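Local structure of gene product PA4716 (Pseudomonas aeruginosa, 1U0K) at residues Ala24-Ser30 with Glu48-Pro54. The protein is of unknown function but belongs to the PhzF family and is predicted to act as an isomerase, probably an epimerase. Residues are numbered along the deposited sequence; the frame is centred on the assembly and turned at random.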
loop_
_atom_site.group_PDB
_atom_site.type_symbol
_atom_site.label_atom_id
_atom_site.label_comp_id
_atom_site.label_asym_id
_atom_site.label_seq_id
_atom_site.Cartn_x
_atom_site.Cartn_y
_atom_site.Cartn_z
ATOM N N ALA A 24 -9.160 -4.862 4.126
ATOM C CA ALA A 24 -10.453 -4.328 3.710
ATOM C C ALA A 24 -11.403 -5.467 3.356
ATOM O O ALA A 24 -11.015 -6.419 2.679
ATOM C CB ALA A 24 -10.321 -3.393 2.543
ATOM N N VAL A 25 -12.644 -5.365 3.830
ATOM C CA VAL A 25 -13.679 -6.358 3.568
ATOM C C VAL A 25 -14.883 -5.686 2.937
ATOM O O VAL A 25 -15.397 -4.725 3.483
ATOM C CB VAL A 25 -14.150 -7.033 4.871
ATOM C CG1 VAL A 25 -15.238 -8.086 4.584
ATOM C CG2 VAL A 25 -12.987 -7.649 5.629
ATOM N N PHE A 26 -15.320 -6.184 1.789
ATOM C CA PHE A 26 -16.529 -5.719 1.119
ATOM C C PHE A 26 -17.584 -6.787 1.424
ATOM O O PHE A 26 -17.491 -7.902 0.941
ATOM C CB PHE A 26 -16.298 -5.570 -0.392
ATOM C CG PHE A 26 -15.390 -4.428 -0.776
ATOM C CD1 PHE A 26 -14.042 -4.451 -0.464
ATOM C CD2 PHE A 26 -15.896 -3.328 -1.476
ATOM C CE1 PHE A 26 -13.204 -3.390 -0.836
ATOM C CE2 PHE A 26 -15.060 -2.293 -1.861
ATOM C CZ PHE A 26 -13.737 -2.320 -1.535
ATOM N N ASP A 27 -18.576 -6.457 2.242
ATOM C CA ASP A 27 -19.515 -7.482 2.703
ATOM C C ASP A 27 -20.567 -7.889 1.682
ATOM O O ASP A 27 -21.197 -8.938 1.840
ATOM C CB ASP A 27 -20.187 -7.067 4.012
ATOM C CG ASP A 27 -21.110 -5.909 3.842
ATOM O OD1 ASP A 27 -20.617 -4.801 3.613
ATOM O OD2 ASP A 27 -22.345 -6.029 3.926
ATOM N N ASP A 28 -20.763 -7.083 0.646
ATOM C CA ASP A 28 -21.624 -7.489 -0.454
ATOM C C ASP A 28 -21.112 -6.885 -1.753
ATOM O O ASP A 28 -21.441 -5.743 -2.112
ATOM C CB ASP A 28 -23.077 -7.104 -0.191
ATOM C CG ASP A 28 -24.010 -7.597 -1.275
ATOM O OD1 ASP A 28 -23.531 -8.074 -2.333
ATOM O OD2 ASP A 28 -25.257 -7.537 -1.157
ATOM N N ALA A 29 -20.304 -7.678 -2.447
ATOM C CA ALA A 29 -19.630 -7.261 -3.662
ATOM C C ALA A 29 -20.366 -7.743 -4.907
ATOM O O ALA A 29 -19.768 -7.838 -5.983
ATOM C CB ALA A 29 -18.200 -7.787 -3.656
ATOM N N SER A 30 -21.662 -8.026 -4.766
ATOM C CA SER A 30 -22.474 -8.559 -5.869
ATOM C C SER A 30 -22.513 -7.666 -7.114
ATOM O O SER A 30 -22.720 -8.165 -8.212
ATOM C CB SER A 30 -23.916 -8.832 -5.402
ATOM O OG SER A 30 -23.959 -9.857 -4.425
ATOM N N GLU A 48 -4.105 -7.353 1.400
ATOM C CA GLU A 48 -5.215 -8.044 0.744
ATOM C C GLU A 48 -6.535 -7.340 1.023
ATOM O O GLU A 48 -6.699 -6.712 2.072
ATOM C CB GLU A 48 -5.297 -9.496 1.223
ATOM C CG GLU A 48 -4.137 -10.338 0.738
ATOM C CD GLU A 48 -4.199 -11.777 1.183
ATOM O OE1 GLU A 48 -4.000 -12.046 2.377
ATOM O OE2 GLU A 48 -4.424 -12.653 0.321
ATOM N N SER A 49 -7.435 -7.406 0.045
ATOM C CA SER A 49 -8.861 -7.118 0.235
ATOM C C SER A 49 -9.647 -8.400 -0.045
ATOM O O SER A 49 -9.240 -9.220 -0.861
ATOM C CB SER A 49 -9.363 -6.007 -0.688
ATOM O OG SER A 49 -8.864 -4.726 -0.317
ATOM N N ILE A 50 -10.775 -8.559 0.642
ATOM C CA ILE A 50 -11.666 -9.697 0.426
ATOM C C ILE A 50 -13.063 -9.193 0.107
ATOM O O ILE A 50 -13.539 -8.215 0.698
ATOM C CB ILE A 50 -11.660 -10.678 1.646
ATOM C CG1 ILE A 50 -12.640 -11.832 1.423
ATOM C CG2 ILE A 50 -11.941 -9.958 2.964
ATOM C CD1 ILE A 50 -12.406 -13.003 2.315
ATOM N N PHE A 51 -13.694 -9.866 -0.845
ATOM C CA PHE A 51 -14.994 -9.492 -1.401
ATOM C C PHE A 51 -15.947 -10.650 -1.169
ATOM O O PHE A 51 -15.654 -11.768 -1.579
ATOM C CB PHE A 51 -14.854 -9.189 -2.900
ATOM C CG PHE A 51 -13.939 -8.032 -3.189
ATOM C CD1 PHE A 51 -12.566 -8.231 -3.256
ATOM C CD2 PHE A 51 -14.434 -6.743 -3.352
ATOM C CE1 PHE A 51 -11.711 -7.171 -3.469
ATOM C CE2 PHE A 51 -13.568 -5.678 -3.554
ATOM C CZ PHE A 51 -12.206 -5.902 -3.618
ATOM N N LEU A 52 -17.053 -10.383 -0.482
ATOM C CA LEU A 52 -18.045 -11.406 -0.138
ATOM C C LEU A 52 -19.264 -11.324 -1.040
ATOM O O LEU A 52 -19.753 -10.246 -1.366
ATOM C CB LEU A 52 -18.467 -11.281 1.325
ATOM C CG LEU A 52 -17.348 -11.323 2.378
ATOM C CD1 LEU A 52 -17.898 -11.206 3.804
ATOM C CD2 LEU A 52 -16.502 -12.580 2.256
ATOM N N LEU A 53 -19.768 -12.493 -1.417
ATOM C CA LEU A 53 -20.931 -12.607 -2.289
ATOM C C LEU A 53 -21.984 -13.424 -1.528
ATOM O O LEU A 53 -21.832 -14.640 -1.364
ATOM C CB LEU A 53 -20.540 -13.266 -3.604
ATOM C CG LEU A 53 -19.340 -12.584 -4.293
ATOM C CD1 LEU A 53 -18.702 -13.475 -5.336
ATOM C CD2 LEU A 53 -19.770 -11.250 -4.898
ATOM N N PRO A 54 -23.023 -12.757 -1.032
ATOM C CA PRO A 54 -24.086 -13.458 -0.304
ATOM C C PRO A 54 -24.908 -14.343 -1.233
ATOM O O PRO A 54 -24.935 -14.162 -2.450
ATOM C CB PRO A 54 -24.950 -12.322 0.256
ATOM C CG PRO A 54 -24.726 -11.188 -0.663
ATOM C CD PRO A 54 -23.297 -11.309 -1.135
#
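F26 N donates to I50 O and F26 O receives L52 N, each at 2.9 Å, so both backbone polar atoms of F26 bond to strand 48-54, flanking F51. I50 N reaches back to A24 O, which completes a parallel ladder pairing A24, V25 and F26 with S49, I50 and F51. Past the end of the first strand the chain bends at D27 and D28, yet A29 N still returns to L52 O at 2.8 Å, almost straight. Next comes an Asx turn: D28 OD1 accepts both S30 N and S30 OG, while the carboxylate lies across the P54 ring, OD1 being 3.5 Å from CD. Helix 34-44 connects these two adjacent parallel strands of the PhzF-family fold and lies on the side of A24, F26, S49 and F51; strand 60-67 continues the pairing beyond 48-54. Segment 48-54 also holds E48, the predicted active-site residue. On the helix 34-44 side the F26 and F51 rings form an offset stack, planes 25° apart, with F51 CE2 over the rim of the F26 ring and 3.4 Å from F26 CD1. Both have CG anti to the carbonyl carbon (chi1 -70° and -62°), which sends the two rings off the strands in the same direction, and W40 meets F26 edge-to-face. A29 CB sits at the edge of the F51 ring, 3.7 Å from F51 CB. On the opposite face of this strand pair, where helix 78-90 touches V25 and I50, V25 CG2 lies alongside I50 CG2 at 3.7 Å and V25 CG1 touches L52 CD1.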